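Local coordinates for protein serpin B3 (Homo sapiens, PDB 4ZK3) that probably inhibits target proteases through the conformational change of the serpin fold and, as Pso p27, is associated with psoriasis and forms large aggregates, at residues A[33-38]-A[55-60]; A[232-237]-A[243-248]; A[297-302]-A[306-311]. All coordinates share one frame; numbering follows the deposited sequence.

Interaction 1: A[33-38]-A[55-60]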
# COMPACT_ATOMS: atom_id res chain seq x y z
N SER A 33 -0.60 3.44 -3.16
CA SER A 33 -2.01 3.60 -3.62
C SER A 33 -2.67 4.74 -2.90
O SER A 33 -3.39 5.59 -3.50
CB SER A 33 -2.76 2.28 -3.39
OG SER A 33 -4.14 2.47 -3.57
N ILE A 34 -2.38 4.85 -1.62
CA ILE A 34 -3.00 5.92 -0.84
C ILE A 34 -2.38 7.27 -1.19
O ILE A 34 -3.09 8.26 -1.38
CB ILE A 34 -2.85 5.63 0.63
CG1 ILE A 34 -3.51 4.31 0.93
CG2 ILE A 34 -3.51 6.74 1.40
CD1 ILE A 34 -3.22 3.75 2.30
N THR A 35 -1.07 7.30 -1.31
CA THR A 35 -0.41 8.52 -1.78
C THR A 35 -0.97 8.99 -3.09
O THR A 35 -1.27 10.17 -3.28
CB THR A 35 1.09 8.31 -1.88
OG1 THR A 35 1.61 8.09 -0.58
CG2 THR A 35 1.72 9.55 -2.45
N SER A 36 -1.12 8.06 -4.02
CA SER A 36 -1.63 8.41 -5.35
C SER A 36 -3.06 9.01 -5.30
O SER A 36 -3.34 10.00 -5.97
CB SER A 36 -1.52 7.18 -6.26
OG SER A 36 -2.05 7.41 -7.54
N ALA A 37 -3.96 8.42 -4.55
CA ALA A 37 -5.27 8.92 -4.44
C ALA A 37 -5.31 10.30 -3.80
O ALA A 37 -6.04 11.17 -4.25
CB ALA A 37 -6.15 7.95 -3.62
N LEU A 38 -4.54 10.50 -2.75
CA LEU A 38 -4.53 11.81 -2.07
C LEU A 38 -3.82 12.88 -2.91
O LEU A 38 -4.12 14.04 -2.78
CB LEU A 38 -3.94 11.65 -0.67
CG LEU A 38 -4.78 10.76 0.23
CD1 LEU A 38 -4.14 10.65 1.60
CD2 LEU A 38 -6.23 11.24 0.28
N LYS A 55 1.46 18.08 4.05
CA LYS A 55 2.18 17.72 5.26
C LYS A 55 1.99 16.24 5.64
O LYS A 55 2.90 15.56 6.03
CB LYS A 55 1.72 18.59 6.43
CG LYS A 55 2.33 18.09 7.72
CD LYS A 55 2.20 19.05 8.89
CE LYS A 55 3.33 18.78 9.88
NZ LYS A 55 2.78 18.69 11.26
N VAL A 56 0.75 15.76 5.56
CA VAL A 56 0.44 14.36 5.82
C VAL A 56 1.19 13.44 4.87
O VAL A 56 1.72 12.44 5.31
CB VAL A 56 -1.06 14.17 5.74
CG1 VAL A 56 -1.48 12.71 5.54
CG2 VAL A 56 -1.70 14.76 7.00
N LEU A 57 1.26 13.79 3.58
CA LEU A 57 1.98 12.97 2.58
C LEU A 57 3.52 13.11 2.64
O LEU A 57 4.28 12.31 2.02
CB LEU A 57 1.50 13.34 1.20
CG LEU A 57 0.02 12.98 0.95
CD1 LEU A 57 -0.39 13.52 -0.40
CD2 LEU A 57 -0.19 11.50 0.99
N HIS A 58 3.98 14.11 3.41
CA HIS A 58 5.39 14.51 3.51
C HIS A 58 5.88 15.12 2.17
O HIS A 58 7.06 15.25 1.93
CB HIS A 58 6.32 13.39 4.04
CG HIS A 58 6.05 12.94 5.47
ND1 HIS A 58 6.91 13.21 6.51
CD2 HIS A 58 5.05 12.21 6.02
CE1 HIS A 58 6.44 12.70 7.64
NE2 HIS A 58 5.31 12.08 7.37
N PHE A 59 4.93 15.58 1.34
CA PHE A 59 5.23 16.20 0.04
C PHE A 59 5.82 17.58 0.28
O PHE A 59 6.44 18.14 -0.62
CB PHE A 59 3.97 16.34 -0.82
CG PHE A 59 3.59 15.10 -1.66
CD1 PHE A 59 4.12 13.84 -1.39
CD2 PHE A 59 2.65 15.22 -2.69
CE1 PHE A 59 3.74 12.74 -2.14
CE2 PHE A 59 2.28 14.15 -3.45
CZ PHE A 59 2.83 12.90 -3.18
N ASP A 60 5.66 18.13 1.47
CA ASP A 60 6.32 19.39 1.78
C ASP A 60 7.84 19.25 2.06
O ASP A 60 8.48 20.27 2.31
CB ASP A 60 5.61 20.12 2.91
CG ASP A 60 5.61 19.34 4.23
OD1 ASP A 60 6.17 18.23 4.39
OD2 ASP A 60 4.98 19.87 5.15
O HOH W 1 3.53 10.16 0.46

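Interaction 2: A[232-237]-A[243-248]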
# COMPACT_ATOMS: atom_id res chain seq x y z
N LEU A 232 15.98 -10.08 5.64
CA LEU A 232 16.22 -10.83 4.45
C LEU A 232 15.58 -10.20 3.21
O LEU A 232 14.43 -9.75 3.26
CB LEU A 232 15.69 -12.26 4.61
CG LEU A 232 16.15 -13.31 3.62
CD1 LEU A 232 17.60 -13.68 3.88
CD2 LEU A 232 15.34 -14.56 3.77
N GLU A 233 16.31 -10.22 2.08
CA GLU A 233 15.75 -9.85 0.78
C GLU A 233 15.50 -11.11 -0.03
O GLU A 233 16.38 -11.91 -0.23
CB GLU A 233 16.66 -8.88 -0.01
CG GLU A 233 16.16 -8.54 -1.40
CD GLU A 233 17.21 -8.20 -2.40
OE1 GLU A 233 18.34 -8.75 -2.32
OE2 GLU A 233 16.88 -7.44 -3.32
N ILE A 234 14.27 -11.25 -0.51
CA ILE A 234 13.86 -12.38 -1.31
C ILE A 234 13.50 -11.80 -2.67
O ILE A 234 12.42 -11.25 -2.81
CB ILE A 234 12.66 -13.15 -0.72
CG1 ILE A 234 12.85 -13.42 0.76
CG2 ILE A 234 12.44 -14.45 -1.47
CD1 ILE A 234 11.69 -14.05 1.51
N PRO A 235 14.40 -11.91 -3.68
CA PRO A 235 14.06 -11.25 -4.95
C PRO A 235 12.97 -11.94 -5.75
O PRO A 235 12.86 -13.17 -5.76
CB PRO A 235 15.36 -11.31 -5.74
CG PRO A 235 16.45 -11.52 -4.72
CD PRO A 235 15.81 -12.37 -3.66
N TYR A 236 12.23 -11.14 -6.51
CA TYR A 236 11.42 -11.66 -7.59
C TYR A 236 12.27 -11.86 -8.81
O TYR A 236 13.28 -11.22 -9.01
CB TYR A 236 10.20 -10.77 -7.83
CG TYR A 236 9.27 -10.79 -6.62
CD1 TYR A 236 8.40 -11.88 -6.41
CD2 TYR A 236 9.26 -9.76 -5.72
CE1 TYR A 236 7.58 -11.95 -5.30
CE2 TYR A 236 8.44 -9.79 -4.58
CZ TYR A 236 7.61 -10.90 -4.38
OH TYR A 236 6.81 -10.98 -3.29
N LYS A 237 11.86 -12.79 -9.65
CA LYS A 237 12.59 -13.07 -10.88
C LYS A 237 12.69 -11.84 -11.75
O LYS A 237 11.66 -11.20 -12.03
CB LYS A 237 11.90 -14.20 -11.64
CG LYS A 237 12.71 -14.72 -12.82
CD LYS A 237 11.95 -15.81 -13.57
CE LYS A 237 12.61 -16.12 -14.92
NZ LYS A 237 12.71 -17.59 -15.01
N MET A 243 10.87 -8.83 -2.02
CA MET A 243 10.10 -8.83 -0.79
C MET A 243 11.17 -8.81 0.28
O MET A 243 12.07 -9.64 0.26
CB MET A 243 9.24 -10.08 -0.61
CG MET A 243 8.56 -10.12 0.78
SD MET A 243 7.28 -11.37 1.06
CE MET A 243 5.87 -10.75 0.16
N ILE A 244 11.07 -7.85 1.17
CA ILE A 244 12.02 -7.73 2.32
C ILE A 244 11.27 -8.19 3.54
O ILE A 244 10.10 -7.79 3.72
CB ILE A 244 12.40 -6.27 2.56
CG1 ILE A 244 13.03 -5.69 1.32
CG2 ILE A 244 13.29 -6.11 3.81
CD1 ILE A 244 14.12 -6.51 0.75
N VAL A 245 11.92 -8.98 4.39
CA VAL A 245 11.27 -9.49 5.61
C VAL A 245 12.15 -9.15 6.82
O VAL A 245 13.37 -9.28 6.75
CB VAL A 245 11.07 -11.03 5.54
CG1 VAL A 245 10.50 -11.58 6.84
CG2 VAL A 245 10.18 -11.45 4.39
N LEU A 246 11.51 -8.70 7.89
CA LEU A 246 12.16 -8.39 9.16
C LEU A 246 11.57 -9.27 10.24
O LEU A 246 10.37 -9.17 10.57
CB LEU A 246 11.98 -6.92 9.48
CG LEU A 246 12.68 -5.96 8.51
CD1 LEU A 246 11.68 -5.40 7.54
CD2 LEU A 246 13.40 -4.81 9.23
N LEU A 247 12.45 -10.14 10.78
CA LEU A 247 12.12 -11.19 11.73
C LEU A 247 12.74 -10.93 13.11
O LEU A 247 13.96 -10.94 13.21
CB LEU A 247 12.64 -12.52 11.17
CG LEU A 247 12.28 -13.73 12.03
CD1 LEU A 247 10.76 -13.93 12.08
CD2 LEU A 247 12.99 -14.95 11.49
N PRO A 248 11.93 -10.65 14.15
CA PRO A 248 12.56 -10.49 15.49
C PRO A 248 13.25 -11.81 15.86
O PRO A 248 12.74 -12.90 15.50
CB PRO A 248 11.36 -10.23 16.41
CG PRO A 248 10.31 -9.65 15.48
CD PRO A 248 10.50 -10.34 14.17

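Interaction 3: A[297-302]-A[306-311]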
# COMPACT_ATOMS: atom_id res chain seq x y z
N ASP A 297 -10.97 9.11 9.79
CA ASP A 297 -10.57 9.60 11.14
C ASP A 297 -9.07 9.51 11.35
O ASP A 297 -8.44 10.45 11.88
CB ASP A 297 -11.29 8.86 12.29
CG ASP A 297 -12.75 9.26 12.44
OD1 ASP A 297 -13.19 10.27 11.83
OD2 ASP A 297 -13.47 8.54 13.16
N THR A 298 -8.50 8.41 10.86
CA THR A 298 -7.03 8.26 10.79
C THR A 298 -6.34 9.49 10.15
O THR A 298 -5.46 10.09 10.73
CB THR A 298 -6.66 6.99 10.02
OG1 THR A 298 -7.23 5.87 10.66
CG2 THR A 298 -5.13 6.77 9.93
N LEU A 299 -6.73 9.86 8.93
CA LEU A 299 -6.10 11.02 8.25
C LEU A 299 -6.37 12.34 8.97
O LEU A 299 -5.55 13.25 8.96
CB LEU A 299 -6.59 11.13 6.79
CG LEU A 299 -6.13 9.91 5.94
CD1 LEU A 299 -6.89 9.84 4.64
CD2 LEU A 299 -4.65 10.02 5.75
N ARG A 300 -7.58 12.45 9.48
CA ARG A 300 -7.96 13.57 10.35
C ARG A 300 -6.96 13.73 11.50
O ARG A 300 -6.31 14.77 11.56
CB ARG A 300 -9.38 13.38 10.85
CG ARG A 300 -10.00 14.55 11.58
CD ARG A 300 -11.41 14.13 11.95
NE ARG A 300 -12.37 14.53 10.92
CZ ARG A 300 -13.43 13.84 10.54
NH1 ARG A 300 -13.71 12.64 11.04
NH2 ARG A 300 -14.22 14.35 9.60
N THR A 301 -6.76 12.68 12.29
CA THR A 301 -5.71 12.63 13.31
C THR A 301 -4.35 13.07 12.82
O THR A 301 -3.58 13.72 13.58
CB THR A 301 -5.53 11.21 13.81
OG1 THR A 301 -6.78 10.72 14.30
CG2 THR A 301 -4.47 11.11 14.89
N MET A 302 -4.02 12.69 11.58
CA MET A 302 -2.70 12.87 11.06
C MET A 302 -2.53 14.29 10.66
O MET A 302 -1.44 14.68 10.42
CB MET A 302 -2.42 11.90 9.90
CG MET A 302 -2.34 10.41 10.36
SD MET A 302 -2.19 9.06 9.13
CE MET A 302 -0.85 9.84 8.26
N ASP A 306 -9.33 20.15 7.25
CA ASP A 306 -10.21 21.06 6.44
C ASP A 306 -11.02 20.27 5.35
O ASP A 306 -12.18 20.57 5.02
CB ASP A 306 -9.35 22.15 5.73
CG ASP A 306 -8.78 23.26 6.70
OD1 ASP A 306 -8.73 23.02 7.93
OD2 ASP A 306 -8.33 24.33 6.18
N ILE A 307 -10.35 19.25 4.78
CA ILE A 307 -10.83 18.47 3.66
C ILE A 307 -12.07 17.71 4.05
O ILE A 307 -12.91 17.39 3.19
CB ILE A 307 -9.69 17.51 3.18
CG1 ILE A 307 -10.04 16.81 1.91
CG2 ILE A 307 -9.40 16.43 4.22
CD1 ILE A 307 -9.91 17.66 0.70
N PHE A 308 -12.21 17.38 5.33
CA PHE A 308 -13.43 16.63 5.77
C PHE A 308 -14.56 17.51 6.37
O PHE A 308 -15.59 16.99 6.78
CB PHE A 308 -13.07 15.49 6.72
CG PHE A 308 -12.07 14.49 6.14
CD1 PHE A 308 -12.40 13.70 5.04
CD2 PHE A 308 -10.82 14.34 6.71
CE1 PHE A 308 -11.49 12.79 4.52
CE2 PHE A 308 -9.91 13.41 6.20
CZ PHE A 308 -10.25 12.66 5.10
N ASN A 309 -14.39 18.83 6.37
CA ASN A 309 -15.41 19.71 6.94
C ASN A 309 -15.64 20.93 6.11
O ASN A 309 -15.06 21.08 5.00
CB ASN A 309 -15.07 20.08 8.41
CG ASN A 309 -13.88 21.02 8.54
OD1 ASN A 309 -13.58 21.84 7.65
ND2 ASN A 309 -13.19 20.91 9.66
N GLY A 310 -16.43 21.84 6.70
CA GLY A 310 -16.91 23.00 6.05
C GLY A 310 -15.83 23.95 5.59
O GLY A 310 -16.12 24.76 4.71
N ASP A 311 -14.63 23.87 6.17
CA ASP A 311 -13.51 24.72 5.77
C ASP A 311 -12.88 24.27 4.45
O ASP A 311 -12.04 24.98 3.91
CB ASP A 311 -12.36 24.70 6.80
CG ASP A 311 -12.75 25.29 8.16
OD1 ASP A 311 -13.74 26.07 8.22
OD2 ASP A 311 -12.03 24.97 9.15

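Interaction 1: A[33-38]-A[55-60]
Thr35 and Leu57 mark the nearest backbone approach, their CA atoms 6.7 Å apart, where the middle of one helix faces the end of another. Residues 33-38 are helical throughout, whereas the second helix is brought to a close by a Schellman motif: His58 takes positive phi (67°), and its N makes a weak bond back to Lys55 O. The chain turns aside there, and a face of the Phe59 ring comes to lie against Leu57 CB.

Leu57 reaches across with both methyls. CD1 lies 4.0 Å from Leu38 CB, and CD2 rests against Thr35 CA and Leu38 CD1, so a branched leucine suits a place that must touch two successive turns of the facing helix. Thr35 works with both of its branches. Its first torsion (chi1 -65°) sets OG1 beside the backbone N and turns CG2 to Phe59, 3.6 Å from CZ. The hydroxyl bonds to Pro31 O and also to a water at 3.0 Å from OG1; that water donates to Leu57 O over 2.8 Å, linking the threonine hydroxyl to the Leu57 carbonyl across an otherwise apolar contact.

Helix 4-19 packs on Thr35, Val56 and Phe59 through Asn8 and Phe11, while Asp14 is hydrogen-bonded to His58. Phe85 and Val81 of helix 81-91 meet Thr35 and Phe59, and strand 340-351 lies against Ile34 and Ala37.

Interaction 2: A[232-237]-A[243-248]
Leu232 pairs with Val245 and Ile234 with Met243 in the antiparallel hairpin of strands 229-235 and 241-248, part of the B sheet of the serpin fold. Each is a hydrogen-bonded pair, and Glu233 with Ile244 between them is the non-hydrogen-bonded one. Ile234 N reaches Met243 O at 2.8 Å, and Met243 N meets Ile234 O at 3.0 Å. Both bonds of the Leu232 and Val245 pair are 2.9 Å between N and O.

The side chain of Glu233 changes character along its length. Its CB and CG each lie 3.6 Å from Ile244 CD1, a methyl brought back over the neighbouring strand by the bend at chi2 (-50°). Beyond CG the chain runs on extended, and the carboxylate divides its oxygens: OE1 bonds to His220 ND1, OE2 to Ser242 OG, with Arg374 making a long, weak ion pair.

The other face carries Leu232, Ile234, Met243 and Val245. Ile234 CD1 meets Val245 CG2 at 4.2 Å, an apolar contact between beta-branched residues, which suit extended strands. Past the strand end, Tyr236 swings back to Met243, whose CE lies 3.6 Å from its OH; Trp186 and Phe182 also meet the ring.

The two polar groups fare differently. Beside Ile244, a buried carboxylate is met by a histidine, a serine and a distant arginine, which would probably favour its charged form. By contrast, the buried Tyr236 OH, next to Met243 CB and CE, has no hydrogen-bonding partner in the model.

Interaction 3: A[297-302]-A[306-311]
A short helix, a three-residue connection and a single 3-10 turn follow one another here in the serpin fold, and Leu299 and Arg300 of the helix receive Phe308 from the 3-10 turn. Phe308 points back at the helix, and an aromatic ring suits the place because it can touch the helix and strand 325-336 together. Its edge faces Leu299, with CE2 4.1 Å from Leu299 CB, while Ile307 CG2 lies over one of its faces. Leu325 and Val328 of that strand also touch the ring, joining this turn to the body of the protein.

Arg300, partly exposed, meets the CB end of Phe308. A bend at chi3 (-92°) carries the guanidinium over to Phe308 CB, which NH2 approaches to 3.3 Å; the guanidinium and ring planes stand 71° apart, far from a parallel stack. A long, flexible arginine can thus graze the aromatic residue while keeping its charge paired, for NH1 forms a salt bridge with Asp297 OD1 (2.6 Å). The backbone O of Asp297 accepts hydrogen bonds from both the N and the OG1 of Thr301. Beyond the 3-10 turn, Asn309 opens an Asx turn, its OD1 accepting from Asp311 N at 2.7 Å.

How the interactions relate
Interactions 1 and 3 are neighbours on the same side of the chain's centre and touch directly: Val56 CG2 lies 3.4 Å from Met302 O, and Leu38 CD1 packs on Leu299 CD1 at 4.2 Å. Helix 4-19 touches both. Interaction 2 lies across the molecule, its centre 26 Å from that of interaction 1 and 35 Å from that of interaction 3. Backbone hydrogen bonds build it, as in any sheet, whereas the other two rely on side-chain packing. Interactions 1 and 2 are wholly buried, the first with a water as its polar link. Interaction 3, farthest from the chain's centre, pairs a buried aromatic ring with a partly exposed arginine.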